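Local coordinates for protein alkane monooxygenase (PDB 3B9N) that belongs to the luciferase-like monooxygenase family and folds as a TIM barrel, at residues L45-K50 against T96-F101; G16-G21 against N376-V381; C243-G248 against K276-I281; Y113-R118 against K170-S175; D64-S69 against D319-S324. All blocks are in the same frame, centred on the assembly; numbering follows the deposited sequence.

The five contacts are spread over a TIM barrel. Contact 2 joins segments 355 residues apart, and the other four are nested along the chain inside the loop it closes. Contacts 2 and 3 meet, because strands 276-285 and 374-378 are neighbours in the sheet: V378 N lies 2.7 Å from I281 O, a probable hydrogen bond, and the centres are about 16 Å apart. Contact 1 reaches the same sheet from its helix-to-strand turns, its centre about 20 Å from those of contacts 2 and 3. Contact 4 packs two helices, about 26 Å from contact 1 between centres. Contact 5, on the far side of the chain's centre from contact 1, lies about 40 Å from it between centres.

Contact 1 of 5, residues L45-K50 against T96-F101; sequences LLEKGK and TKHLAF
E47, at the end of helix 36-48, reaches across to the backbone of T96-L99, the turn between helix 86-95 and strand 100-106. In the TIM barrel such turns lead from a helix into the next strand, at the end remote from the C-terminal strand ends where these barrels place their active sites. CB of E47 rests against T96 CG2 at 4.0 Å and L99 CB at 4.1 Å. CG stands opposite the backbone N (chi1 180°), which carries the chain out from the helix, and a bend at the next bond brings the carboxylate up to the run of peptide N-H groups. OE1 takes the N-H of K97 with its syn lone pair (K97 N to E47 OE1 2.9 Å). OE2 accepts from L99 N at 2.8 Å on its anti side, 28° out of the carboxylate plane. H98 N also points to OE2, though its modelled distance is too short to be taken literally. One carboxylate thus holds the N-H groups of K97 and L99, spanning the turn. L46 CB rests against L99 CD2 at 3.9 Å, while T96 OG1 is turned to R129 and M92 and the H98 ring stacks on Y407. K50 closes the helix in a Schellman motif, its N bonded to E47 O at 2.7 Å.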
# COMPACT_ATOMS: atom_id res chain seq x y z
N LEU A 45 7.98 15.91 5.76
CA LEU A 45 7.33 15.79 7.07
C LEU A 45 7.40 14.34 7.58
O LEU A 45 7.76 14.10 8.73
CB LEU A 45 5.86 16.21 6.98
CG LEU A 45 5.06 15.87 8.24
CD1 LEU A 45 5.53 16.75 9.40
CD2 LEU A 45 3.57 16.03 7.97
N LEU A 46 7.05 13.40 6.72
CA LEU A 46 7.09 11.99 7.09
C LEU A 46 8.46 11.52 7.55
O LEU A 46 8.56 10.75 8.51
CB LEU A 46 6.60 11.12 5.93
CG LEU A 46 5.14 11.38 5.56
CD1 LEU A 46 4.67 10.32 4.56
CD2 LEU A 46 4.27 11.36 6.82
N GLU A 47 9.52 11.97 6.87
CA GLU A 47 10.87 11.58 7.25
C GLU A 47 11.21 12.17 8.62
O GLU A 47 11.80 11.51 9.47
CB GLU A 47 11.90 12.03 6.20
CG GLU A 47 13.35 11.64 6.55
CD GLU A 47 14.22 11.30 5.34
OE1 GLU A 47 14.80 12.22 4.73
OE2 GLU A 47 14.31 10.10 5.01
N LYS A 48 10.83 13.43 8.82
CA LYS A 48 11.07 14.09 10.09
C LYS A 48 10.40 13.25 11.17
O LYS A 48 10.90 13.14 12.29
CB LYS A 48 10.47 15.50 10.05
CG LYS A 48 10.53 16.26 11.35
CD LYS A 48 9.76 17.56 11.17
CE LYS A 48 9.30 18.16 12.48
NZ LYS A 48 8.39 19.33 12.23
N GLY A 49 9.27 12.64 10.82
CA GLY A 49 8.54 11.80 11.76
C GLY A 49 9.04 10.36 11.82
O GLY A 49 8.45 9.53 12.52
N LYS A 50 10.10 10.07 11.08
CA LYS A 50 10.71 8.73 11.05
C LYS A 50 9.82 7.62 10.47
O LYS A 50 10.05 6.44 10.74
CB LYS A 50 11.19 8.31 12.45
CG LYS A 50 12.02 9.35 13.20
CD LYS A 50 13.33 9.65 12.50
CE LYS A 50 14.14 10.70 13.24
NZ LYS A 50 15.45 10.96 12.58
N THR A 96 14.35 13.27 0.29
CA THR A 96 14.52 12.43 1.49
C THR A 96 15.69 11.46 1.38
O THR A 96 16.23 11.24 0.30
CB THR A 96 13.26 11.60 1.78
OG1 THR A 96 12.89 10.86 0.60
CG2 THR A 96 12.10 12.50 2.22
N LYS A 97 16.06 10.87 2.52
CA LYS A 97 17.17 9.93 2.57
C LYS A 97 16.76 8.53 3.02
O LYS A 97 17.35 7.54 2.59
CB LYS A 97 18.24 10.47 3.51
CG LYS A 97 19.50 9.62 3.55
CD LYS A 97 20.45 10.01 4.66
CE LYS A 97 21.64 9.05 4.69
NZ LYS A 97 22.53 9.20 5.88
N HIS A 98 15.75 8.45 3.89
CA HIS A 98 15.29 7.17 4.43
C HIS A 98 13.86 6.80 4.12
O HIS A 98 13.57 5.63 3.84
CB HIS A 98 15.50 7.18 5.94
CG HIS A 98 16.94 7.11 6.34
ND1 HIS A 98 17.69 5.96 6.22
CD2 HIS A 98 17.76 8.05 6.86
CE1 HIS A 98 18.92 6.19 6.65
NE2 HIS A 98 18.99 7.45 7.04
N LEU A 99 12.96 7.77 4.17
CA LEU A 99 11.55 7.54 3.89
C LEU A 99 11.44 6.70 2.62
O LEU A 99 11.97 7.06 1.56
CB LEU A 99 10.83 8.89 3.72
CG LEU A 99 9.30 9.04 3.65
CD1 LEU A 99 8.83 8.76 2.27
CD2 LEU A 99 8.64 8.10 4.65
N ALA A 100 10.78 5.54 2.72
CA ALA A 100 10.61 4.65 1.57
C ALA A 100 9.29 4.93 0.84
O ALA A 100 8.42 5.63 1.36
CB ALA A 100 10.67 3.19 2.02
N PHE A 101 9.14 4.36 -0.35
CA PHE A 101 7.93 4.60 -1.13
C PHE A 101 7.34 3.34 -1.72
O PHE A 101 7.98 2.64 -2.51
CB PHE A 101 8.24 5.60 -2.24
CG PHE A 101 8.96 6.82 -1.76
CD1 PHE A 101 10.33 6.79 -1.56
CD2 PHE A 101 8.25 7.96 -1.42
CE1 PHE A 101 11.00 7.88 -1.03
CE2 PHE A 101 8.90 9.07 -0.89
CZ PHE A 101 10.28 9.03 -0.69

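Contact 2 of 5, residues G16-G21 against N376-V381; sequences GHIAHG and NLVQYV
A19 and Y380 bring the two backbones closest, their CA atoms 5.1 Å apart, with A19 at the centre of an inverse gamma turn marked by a weak bond from H20 N to I18 O and with no direct hydrogen bond between the segments. What joins the backbones instead is a water, which accepts from A19 N at 2.9 Å and donates to Q379 O at 2.8 Å, bridging the turn to the backbone of Q379. The methyl of A19 settles beside the Y380 side chain: its CB is 3.3 Å from CD1, at an oblique approach to the ring, and 3.6 Å from Y380 CA. Segment G16-G21 follows strand 6-12, and N376-V381 runs from strand 374-378 into the loop that follows. These strands are neighbours in the barrel, and both loops leave from its C-terminal strand ends, the side on which TIM-barrel enzymes generally carry the active site. Next to A19, I18 uses its CG2 branch twice, touching V378 CG1 at 4.3 Å and coming to the edge of the tyrosine ring near its plane, at 4.4 Å from Y380 CE1. CG of Y380 lies beside its backbone N (chi1 -92°), which brings the CD1-CE1 side of the ring to A19 and I18. Beyond them it packs edge-to-face with W303, and its OH is hydrogen-bonded to L344 O.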
# COMPACT_ATOMS: atom_id res chain seq x y z
N GLY A 16 -10.24 12.79 -3.02
CA GLY A 16 -10.94 11.99 -2.04
C GLY A 16 -10.46 10.54 -1.99
O GLY A 16 -10.75 9.74 -2.89
N HIS A 17 -9.73 10.20 -0.93
CA HIS A 17 -9.19 8.86 -0.76
C HIS A 17 -10.12 7.95 0.07
O HIS A 17 -10.79 7.07 -0.48
CB HIS A 17 -7.82 8.93 -0.10
CG HIS A 17 -7.09 7.62 -0.09
ND1 HIS A 17 -5.90 7.44 0.57
CD2 HIS A 17 -7.38 6.44 -0.67
CE1 HIS A 17 -5.49 6.20 0.40
NE2 HIS A 17 -6.37 5.57 -0.35
N ILE A 18 -10.13 8.15 1.38
CA ILE A 18 -10.97 7.37 2.29
C ILE A 18 -12.00 8.27 2.97
O ILE A 18 -13.20 8.10 2.76
CB ILE A 18 -10.13 6.64 3.40
CG1 ILE A 18 -9.68 5.26 2.91
CG2 ILE A 18 -10.96 6.45 4.66
CD1 ILE A 18 -8.56 5.29 1.92
N ALA A 19 -11.53 9.23 3.77
CA ALA A 19 -12.41 10.17 4.48
C ALA A 19 -13.14 11.08 3.48
O ALA A 19 -12.78 12.25 3.32
CB ALA A 19 -11.60 11.00 5.46
N HIS A 20 -14.18 10.55 2.85
CA HIS A 20 -14.93 11.30 1.85
C HIS A 20 -15.77 12.44 2.34
O HIS A 20 -16.49 12.33 3.33
CB HIS A 20 -15.77 10.34 1.02
CG HIS A 20 -14.94 9.41 0.20
ND1 HIS A 20 -15.15 8.05 0.18
CD2 HIS A 20 -13.87 9.64 -0.59
CE1 HIS A 20 -14.24 7.48 -0.59
NE2 HIS A 20 -13.45 8.43 -1.07
N GLY A 21 -15.66 13.55 1.63
CA GLY A 21 -16.39 14.75 1.97
C GLY A 21 -15.49 15.73 2.71
O GLY A 21 -15.74 16.93 2.72
N ASN A 376 -0.54 1.11 9.27
CA ASN A 376 -0.71 1.88 8.05
C ASN A 376 -1.62 3.01 8.52
O ASN A 376 -2.83 2.83 8.67
CB ASN A 376 -1.38 1.04 6.97
CG ASN A 376 -1.34 1.70 5.60
OD1 ASN A 376 -0.29 2.12 5.13
ND2 ASN A 376 -2.50 1.77 4.95
N LEU A 377 -1.02 4.16 8.80
CA LEU A 377 -1.75 5.33 9.28
C LEU A 377 -2.66 5.90 8.20
O LEU A 377 -2.22 6.15 7.08
CB LEU A 377 -0.77 6.40 9.74
CG LEU A 377 -1.43 7.58 10.44
CD1 LEU A 377 -2.21 7.07 11.64
CD2 LEU A 377 -0.38 8.60 10.87
N VAL A 378 -3.92 6.11 8.53
CA VAL A 378 -4.89 6.64 7.58
C VAL A 378 -5.26 8.09 7.87
O VAL A 378 -5.47 8.46 9.02
CB VAL A 378 -6.16 5.78 7.57
CG1 VAL A 378 -7.24 6.44 6.73
CG2 VAL A 378 -5.84 4.39 7.04
N GLN A 379 -5.35 8.90 6.82
CA GLN A 379 -5.69 10.31 6.95
C GLN A 379 -7.18 10.62 6.92
O GLN A 379 -7.96 9.92 6.26
CB GLN A 379 -5.04 11.10 5.82
CG GLN A 379 -3.54 11.07 5.80
CD GLN A 379 -2.97 11.82 4.62
OE1 GLN A 379 -3.05 11.36 3.48
NE2 GLN A 379 -2.41 12.99 4.88
N TYR A 380 -7.57 11.67 7.62
CA TYR A 380 -8.95 12.15 7.61
C TYR A 380 -8.82 13.57 7.11
O TYR A 380 -9.71 14.10 6.45
CB TYR A 380 -9.59 12.11 9.01
CG TYR A 380 -10.33 10.81 9.29
CD1 TYR A 380 -10.38 9.80 8.32
CD2 TYR A 380 -10.95 10.57 10.51
CE1 TYR A 380 -11.03 8.60 8.55
CE2 TYR A 380 -11.61 9.36 10.76
CZ TYR A 380 -11.64 8.38 9.77
OH TYR A 380 -12.29 7.18 9.98
N VAL A 381 -7.67 14.17 7.39
CA VAL A 381 -7.41 15.53 6.96
C VAL A 381 -5.92 15.68 6.66
O VAL A 381 -5.08 15.09 7.34
CB VAL A 381 -7.85 16.52 8.08
CG1 VAL A 381 -6.82 16.54 9.19
CG2 VAL A 381 -8.07 17.89 7.49
O HOH W 1 -8.68 9.70 3.60

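Contact 3 of 5, residues C243-G248 against K276-I281; sequences CVFLGG and KMFAGI
Strands 243-246 and 276-285, with helix 251-265 between them, form a beta-alpha-beta unit and pair in parallel, V244 with M277 and F245 with F278. V244 N donates to K276 O (2.9 Å), V244 O accepts from F278 N (3.0 Å), and L246 N reaches F278 O (2.9 Å) from a tilt of 23° off the carbonyl plane. On one face the F245 and F278 side chains run the same way and their rings form an offset stack, centroids 4.8 Å apart and planes at 14°, with F278 CB over the F245 face. C243 SG approaches F278 CE1 obliquely at 3.7 Å. On the other face the bent M277 chain lays its CE against V244 CB and its CB against L246 CD2 (3.9 Å), and these residues meet helix 251-265. Past the paired residues, G280 N donates to a water within reach of L246 O and G248 O. Aromatic rings turned inward and aliphatic chains turned to the covering helix are consistent with the beta-alpha-beta crossover of a TIM barrel.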
# COMPACT_ATOMS: atom_id res chain seq x y z
N CYS A 243 5.26 -7.57 3.26
CA CYS A 243 4.45 -6.73 4.13
C CYS A 243 3.01 -6.91 3.67
O CYS A 243 2.67 -6.63 2.52
CB CYS A 243 4.85 -5.25 4.02
SG CYS A 243 6.50 -4.83 4.66
N VAL A 244 2.17 -7.42 4.56
CA VAL A 244 0.77 -7.62 4.23
C VAL A 244 -0.10 -6.68 5.05
O VAL A 244 0.04 -6.58 6.27
CB VAL A 244 0.35 -9.06 4.52
CG1 VAL A 244 -1.11 -9.27 4.15
CG2 VAL A 244 1.23 -10.01 3.74
N PHE A 245 -0.99 -5.96 4.38
CA PHE A 245 -1.86 -5.04 5.09
C PHE A 245 -3.20 -5.71 5.35
O PHE A 245 -4.00 -5.92 4.44
CB PHE A 245 -2.00 -3.74 4.30
CG PHE A 245 -0.73 -2.94 4.29
CD1 PHE A 245 0.39 -3.42 3.61
CD2 PHE A 245 -0.63 -1.77 5.03
CE1 PHE A 245 1.61 -2.74 3.69
CE2 PHE A 245 0.59 -1.08 5.12
CZ PHE A 245 1.70 -1.57 4.44
N LEU A 246 -3.41 -6.06 6.61
CA LEU A 246 -4.60 -6.76 7.09
C LEU A 246 -5.83 -5.91 7.36
O LEU A 246 -5.73 -4.75 7.76
CB LEU A 246 -4.25 -7.52 8.37
CG LEU A 246 -3.33 -8.75 8.33
CD1 LEU A 246 -2.31 -8.67 7.20
CD2 LEU A 246 -2.64 -8.87 9.69
N GLY A 247 -6.99 -6.50 7.14
CA GLY A 247 -8.23 -5.81 7.41
C GLY A 247 -8.57 -6.12 8.86
O GLY A 247 -8.09 -7.12 9.39
N GLY A 248 -9.36 -5.27 9.50
CA GLY A 248 -9.71 -5.52 10.88
C GLY A 248 -9.42 -4.35 11.81
O GLY A 248 -8.55 -3.54 11.52
N LYS A 276 5.90 -9.21 7.45
CA LYS A 276 5.46 -8.19 8.40
C LYS A 276 3.96 -7.95 8.28
O LYS A 276 3.44 -7.69 7.20
CB LYS A 276 6.20 -6.87 8.17
CG LYS A 276 7.69 -6.94 8.41
CD LYS A 276 7.98 -7.40 9.82
CE LYS A 276 9.45 -7.24 10.13
NZ LYS A 276 9.83 -5.81 9.97
N MET A 277 3.26 -8.03 9.41
CA MET A 277 1.82 -7.83 9.46
C MET A 277 1.48 -6.39 9.83
O MET A 277 2.02 -5.85 10.80
CB MET A 277 1.21 -8.79 10.49
CG MET A 277 1.58 -10.23 10.26
SD MET A 277 0.68 -10.97 8.91
CE MET A 277 1.47 -10.25 7.52
N PHE A 278 0.60 -5.75 9.06
CA PHE A 278 0.21 -4.37 9.35
C PHE A 278 -1.29 -4.24 9.56
O PHE A 278 -2.09 -4.98 8.97
CB PHE A 278 0.60 -3.42 8.21
CG PHE A 278 2.07 -3.17 8.10
CD1 PHE A 278 2.93 -4.15 7.58
CD2 PHE A 278 2.61 -1.96 8.52
CE1 PHE A 278 4.31 -3.92 7.50
CE2 PHE A 278 3.99 -1.71 8.45
CZ PHE A 278 4.84 -2.69 7.94
N ALA A 279 -1.67 -3.30 10.41
CA ALA A 279 -3.08 -3.05 10.66
C ALA A 279 -3.32 -1.60 10.30
O ALA A 279 -2.42 -0.77 10.39
CB ALA A 279 -3.41 -3.30 12.15
N GLY A 280 -4.54 -1.30 9.86
CA GLY A 280 -4.87 0.07 9.50
C GLY A 280 -5.29 0.85 10.73
O GLY A 280 -5.73 0.26 11.72
N ILE A 281 -5.17 2.16 10.69
CA ILE A 281 -5.56 2.96 11.83
C ILE A 281 -5.63 4.44 11.51
O ILE A 281 -4.72 4.98 10.89
CB ILE A 281 -4.56 2.76 13.02
CG1 ILE A 281 -5.03 3.56 14.25
CG2 ILE A 281 -3.17 3.22 12.63
CD1 ILE A 281 -4.08 3.47 15.44
O HOH W 2 -6.41 -3.08 9.90
O HOH W 3 -6.93 -1.96 12.59

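Contact 4 of 5, residues Y113-R118 against K170-S175; sequences YGHARR and KLWEGS
W172 and A116 form the one hydrogen bond between the two helices: the indole N-H donates to a backbone carbonyl, W172 NE1 to A116 O, at 2.9 Å and an angle of 162°. The donor lies in the carbonyl plane on a lone pair, and the oxygen sits close to the plane of the indole, at its edge. Beside this bond L171 sends its CD1 methyl to A116 CB (3.3 Å) and, more loosely, to Y113 CD1 (4.2 Å). H115 CE1 meets the rim of the indole at W172 CH2, 4.3 Å away. In the second shell, A116 O also accepts from S120 OG, and M119 and S120 both touch W172. With CG of W172 beside its own backbone N (chi1 -67°), the indole is carried across toward helix 112-125. H115 stacks on F105, and Y113 OH is bonded to P211 O. A wider pi-type turn spans 170-175, where K170 O takes both G174 N and S175 N. The segments' axes stay 10.4 Å apart and run at 65°. Helix 112-125 connects strands 100-106 and 130-135, while helix 154-175 comes after strand 130-135 and ahead of strand 223-226 in the chain.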
# COMPACT_ATOMS: atom_id res chain seq x y z
N TYR A 113 7.06 -6.36 -18.57
CA TYR A 113 8.35 -5.90 -19.08
C TYR A 113 8.46 -4.40 -18.87
O TYR A 113 9.50 -3.89 -18.45
CB TYR A 113 8.49 -6.23 -20.57
CG TYR A 113 9.90 -6.14 -21.12
CD1 TYR A 113 10.86 -7.11 -20.83
CD2 TYR A 113 10.28 -5.07 -21.93
CE1 TYR A 113 12.17 -7.03 -21.33
CE2 TYR A 113 11.59 -4.97 -22.44
CZ TYR A 113 12.52 -5.96 -22.13
OH TYR A 113 13.81 -5.86 -22.62
N GLY A 114 7.38 -3.68 -19.17
CA GLY A 114 7.38 -2.24 -19.02
C GLY A 114 7.47 -1.80 -17.57
O GLY A 114 8.24 -0.91 -17.22
N HIS A 115 6.69 -2.43 -16.71
CA HIS A 115 6.70 -2.09 -15.29
C HIS A 115 8.00 -2.55 -14.63
O HIS A 115 8.49 -1.93 -13.68
CB HIS A 115 5.48 -2.74 -14.62
CG HIS A 115 5.48 -2.63 -13.13
ND1 HIS A 115 5.79 -3.70 -12.31
CD2 HIS A 115 5.19 -1.60 -12.30
CE1 HIS A 115 5.68 -3.33 -11.05
NE2 HIS A 115 5.32 -2.06 -11.01
N ALA A 116 8.57 -3.64 -15.15
CA ALA A 116 9.80 -4.20 -14.63
C ALA A 116 10.91 -3.14 -14.66
O ALA A 116 11.72 -3.05 -13.72
CB ALA A 116 10.21 -5.42 -15.45
N ARG A 117 10.93 -2.35 -15.73
CA ARG A 117 11.93 -1.30 -15.86
C ARG A 117 11.64 -0.12 -14.94
O ARG A 117 12.55 0.47 -14.37
CB ARG A 117 12.00 -0.80 -17.30
CG ARG A 117 13.19 0.12 -17.56
CD ARG A 117 13.39 0.44 -19.03
NE ARG A 117 12.42 1.42 -19.52
CZ ARG A 117 12.55 2.08 -20.66
NH1 ARG A 117 13.60 1.87 -21.43
NH2 ARG A 117 11.63 2.97 -21.02
N ARG A 118 10.37 0.23 -14.79
CA ARG A 118 10.02 1.34 -13.93
C ARG A 118 10.49 1.08 -12.52
O ARG A 118 11.14 1.93 -11.90
CB ARG A 118 8.51 1.58 -13.93
CG ARG A 118 8.00 2.18 -15.22
CD ARG A 118 6.62 2.78 -15.06
NE ARG A 118 6.04 3.12 -16.35
CZ ARG A 118 5.56 2.22 -17.20
NH1 ARG A 118 5.58 0.93 -16.90
NH2 ARG A 118 5.07 2.62 -18.37
N LYS A 170 12.02 -13.02 -12.53
CA LYS A 170 13.01 -13.46 -13.48
C LYS A 170 13.85 -12.31 -14.02
O LYS A 170 15.07 -12.41 -14.09
CB LYS A 170 12.33 -14.22 -14.62
CG LYS A 170 11.64 -15.47 -14.13
CD LYS A 170 11.01 -16.23 -15.25
CE LYS A 170 10.32 -17.47 -14.75
NZ LYS A 170 9.99 -18.36 -15.90
N LEU A 171 13.20 -11.20 -14.37
CA LEU A 171 13.93 -10.03 -14.88
C LEU A 171 14.79 -9.38 -13.78
O LEU A 171 15.98 -9.13 -13.97
CB LEU A 171 12.95 -8.99 -15.43
CG LEU A 171 12.10 -9.36 -16.65
CD1 LEU A 171 10.99 -8.34 -16.80
CD2 LEU A 171 12.96 -9.41 -17.90
N TRP A 172 14.18 -9.13 -12.62
CA TRP A 172 14.85 -8.49 -11.50
C TRP A 172 15.93 -9.32 -10.81
O TRP A 172 16.97 -8.81 -10.41
CB TRP A 172 13.83 -8.10 -10.42
CG TRP A 172 12.88 -7.02 -10.82
CD1 TRP A 172 13.14 -5.94 -11.61
CD2 TRP A 172 11.50 -6.91 -10.43
NE1 TRP A 172 12.02 -5.16 -11.73
CE2 TRP A 172 11.00 -5.73 -11.02
CE3 TRP A 172 10.65 -7.69 -9.62
CZ2 TRP A 172 9.67 -5.31 -10.83
CZ3 TRP A 172 9.34 -7.27 -9.44
CH2 TRP A 172 8.86 -6.09 -10.04
N GLU A 173 15.66 -10.61 -10.67
CA GLU A 173 16.57 -11.49 -9.96
C GLU A 173 17.52 -12.31 -10.81
O GLU A 173 18.62 -12.63 -10.37
CB GLU A 173 15.77 -12.46 -9.08
CG GLU A 173 14.87 -11.78 -8.05
CD GLU A 173 15.65 -11.20 -6.91
OE1 GLU A 173 15.17 -10.24 -6.27
OE2 GLU A 173 16.76 -11.70 -6.64
N GLY A 174 17.11 -12.64 -12.03
CA GLY A 174 17.95 -13.49 -12.86
C GLY A 174 18.59 -12.98 -14.14
O GLY A 174 19.68 -13.44 -14.50
N SER A 175 17.94 -12.05 -14.83
CA SER A 175 18.49 -11.53 -16.08
C SER A 175 19.95 -11.09 -15.99
O SER A 175 20.80 -11.55 -16.75
CB SER A 175 17.63 -10.38 -16.60
OG SER A 175 17.94 -10.10 -17.95

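Contact 5 of 5, residues D64-S69 against D319-S324; sequences DVYRQS and DLSKYS
D319 turns its carboxylate to the backbone of V65-R67, bringing together two loops, one after strand 53-57 and one between helices 305-316 and 334-341. Among the hydrogen bonds, R67 N gives a straight one to D319 OD1 (3.0 Å, 170°), reaching it from above the carboxylate plane. The same oxygen accepts from S321 OG and, within an Asx turn, from S321 N at 3.2 Å, at the head of the 3-10 segment 320-322. The D319 side chain points CG away from its backbone N (chi1 -178°), which carries the carboxylate to the other loop. In the van der Waals contacts, Y66 CE1 lies 3.8 Å from S321 CB, R67 CD 3.9 Å from the same atom, and V65 CG1 touches D319 CB at 4.0 Å. The Y66 ring stands at 77° to the carboxylate, and its OH is bonded to E306. V65 O and D319 OD2, both acceptors, lie 3.1 Å apart without a hydrogen bond. Three donors converging on OD1 probably draw the negative charge toward that oxygen.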
# COMPACT_ATOMS: atom_id res chain seq x y z
N ASP A 64 -18.34 3.75 -10.47
CA ASP A 64 -19.61 4.01 -11.13
C ASP A 64 -20.72 3.05 -10.77
O ASP A 64 -21.64 2.83 -11.56
CB ASP A 64 -19.43 3.99 -12.65
CG ASP A 64 -18.67 2.75 -13.13
OD1 ASP A 64 -18.59 1.75 -12.38
OD2 ASP A 64 -18.15 2.78 -14.27
N VAL A 65 -20.64 2.46 -9.58
CA VAL A 65 -21.65 1.51 -9.14
C VAL A 65 -22.87 2.19 -8.52
O VAL A 65 -24.00 2.02 -9.00
CB VAL A 65 -21.07 0.53 -8.12
CG1 VAL A 65 -22.16 -0.40 -7.61
CG2 VAL A 65 -19.97 -0.28 -8.76
N TYR A 66 -22.64 2.95 -7.45
CA TYR A 66 -23.71 3.67 -6.76
C TYR A 66 -24.54 4.56 -7.67
O TYR A 66 -24.00 5.45 -8.34
CB TYR A 66 -23.12 4.51 -5.63
CG TYR A 66 -24.16 5.30 -4.87
CD1 TYR A 66 -25.31 4.67 -4.40
CD2 TYR A 66 -24.00 6.66 -4.64
CE1 TYR A 66 -26.29 5.38 -3.71
CE2 TYR A 66 -24.97 7.38 -3.95
CZ TYR A 66 -26.11 6.74 -3.49
OH TYR A 66 -27.09 7.43 -2.82
N ARG A 67 -25.85 4.33 -7.69
CA ARG A 67 -26.77 5.11 -8.52
C ARG A 67 -26.58 4.79 -10.01
O ARG A 67 -27.10 5.50 -10.87
CB ARG A 67 -26.56 6.61 -8.29
CG ARG A 67 -26.68 7.06 -6.85
CD ARG A 67 -28.12 7.04 -6.37
NE ARG A 67 -28.99 7.82 -7.23
CZ ARG A 67 -28.81 9.11 -7.52
NH1 ARG A 67 -27.78 9.76 -7.01
NH2 ARG A 67 -29.66 9.74 -8.32
N GLN A 68 -25.83 3.73 -10.29
CA GLN A 68 -25.58 3.30 -11.67
C GLN A 68 -24.80 4.31 -12.50
O GLN A 68 -24.82 4.26 -13.73
CB GLN A 68 -26.89 2.97 -12.38
CG GLN A 68 -27.61 1.76 -11.81
CD GLN A 68 -26.69 0.57 -11.64
OE1 GLN A 68 -26.06 0.41 -10.59
NE2 GLN A 68 -26.58 -0.24 -12.68
N SER A 69 -24.10 5.22 -11.84
CA SER A 69 -23.33 6.22 -12.55
C SER A 69 -22.10 6.67 -11.76
O SER A 69 -22.03 6.49 -10.55
CB SER A 69 -24.21 7.43 -12.86
OG SER A 69 -23.48 8.42 -13.55
N ASP A 319 -24.87 -1.63 -5.24
CA ASP A 319 -25.49 -0.32 -5.44
C ASP A 319 -26.61 -0.20 -4.43
O ASP A 319 -27.76 -0.53 -4.73
CB ASP A 319 -26.06 -0.22 -6.86
CG ASP A 319 -26.66 1.13 -7.15
OD1 ASP A 319 -26.85 1.92 -6.19
OD2 ASP A 319 -26.96 1.40 -8.33
N LEU A 320 -26.28 0.27 -3.23
CA LEU A 320 -27.26 0.40 -2.15
C LEU A 320 -28.57 1.09 -2.48
O LEU A 320 -29.59 0.83 -1.84
CB LEU A 320 -26.61 1.08 -0.94
CG LEU A 320 -25.37 0.34 -0.42
CD1 LEU A 320 -24.97 0.90 0.94
CD2 LEU A 320 -25.67 -1.15 -0.31
N SER A 321 -28.57 1.97 -3.48
CA SER A 321 -29.80 2.66 -3.85
C SER A 321 -30.82 1.68 -4.43
O SER A 321 -32.03 1.91 -4.34
CB SER A 321 -29.51 3.77 -4.87
OG SER A 321 -29.02 3.22 -6.08
N LYS A 322 -30.34 0.59 -5.01
CA LYS A 322 -31.21 -0.43 -5.58
C LYS A 322 -31.77 -1.30 -4.48
O LYS A 322 -32.46 -2.29 -4.74
CB LYS A 322 -30.44 -1.33 -6.55
CG LYS A 322 -29.86 -0.63 -7.76
CD LYS A 322 -29.49 -1.66 -8.81
CE LYS A 322 -28.58 -2.72 -8.22
NZ LYS A 322 -28.53 -3.94 -9.07
N TYR A 323 -31.46 -0.93 -3.24
CA TYR A 323 -31.91 -1.68 -2.07
C TYR A 323 -32.81 -0.87 -1.15
O TYR A 323 -32.83 0.36 -1.21
CB TYR A 323 -30.68 -2.16 -1.27
CG TYR A 323 -29.88 -3.25 -1.95
CD1 TYR A 323 -30.08 -4.59 -1.62
CD2 TYR A 323 -28.96 -2.95 -2.95
CE1 TYR A 323 -29.37 -5.60 -2.26
CE2 TYR A 323 -28.25 -3.95 -3.61
CZ TYR A 323 -28.45 -5.28 -3.26
OH TYR A 323 -27.76 -6.28 -3.91
N SER A 324 -33.56 -1.57 -0.31
CA SER A 324 -34.44 -0.92 0.65
C SER A 324 -33.76 -1.07 1.99
O SER A 324 -33.08 -2.06 2.23
CB SER A 324 -35.81 -1.60 0.69
OG SER A 324 -36.59 -1.11 1.78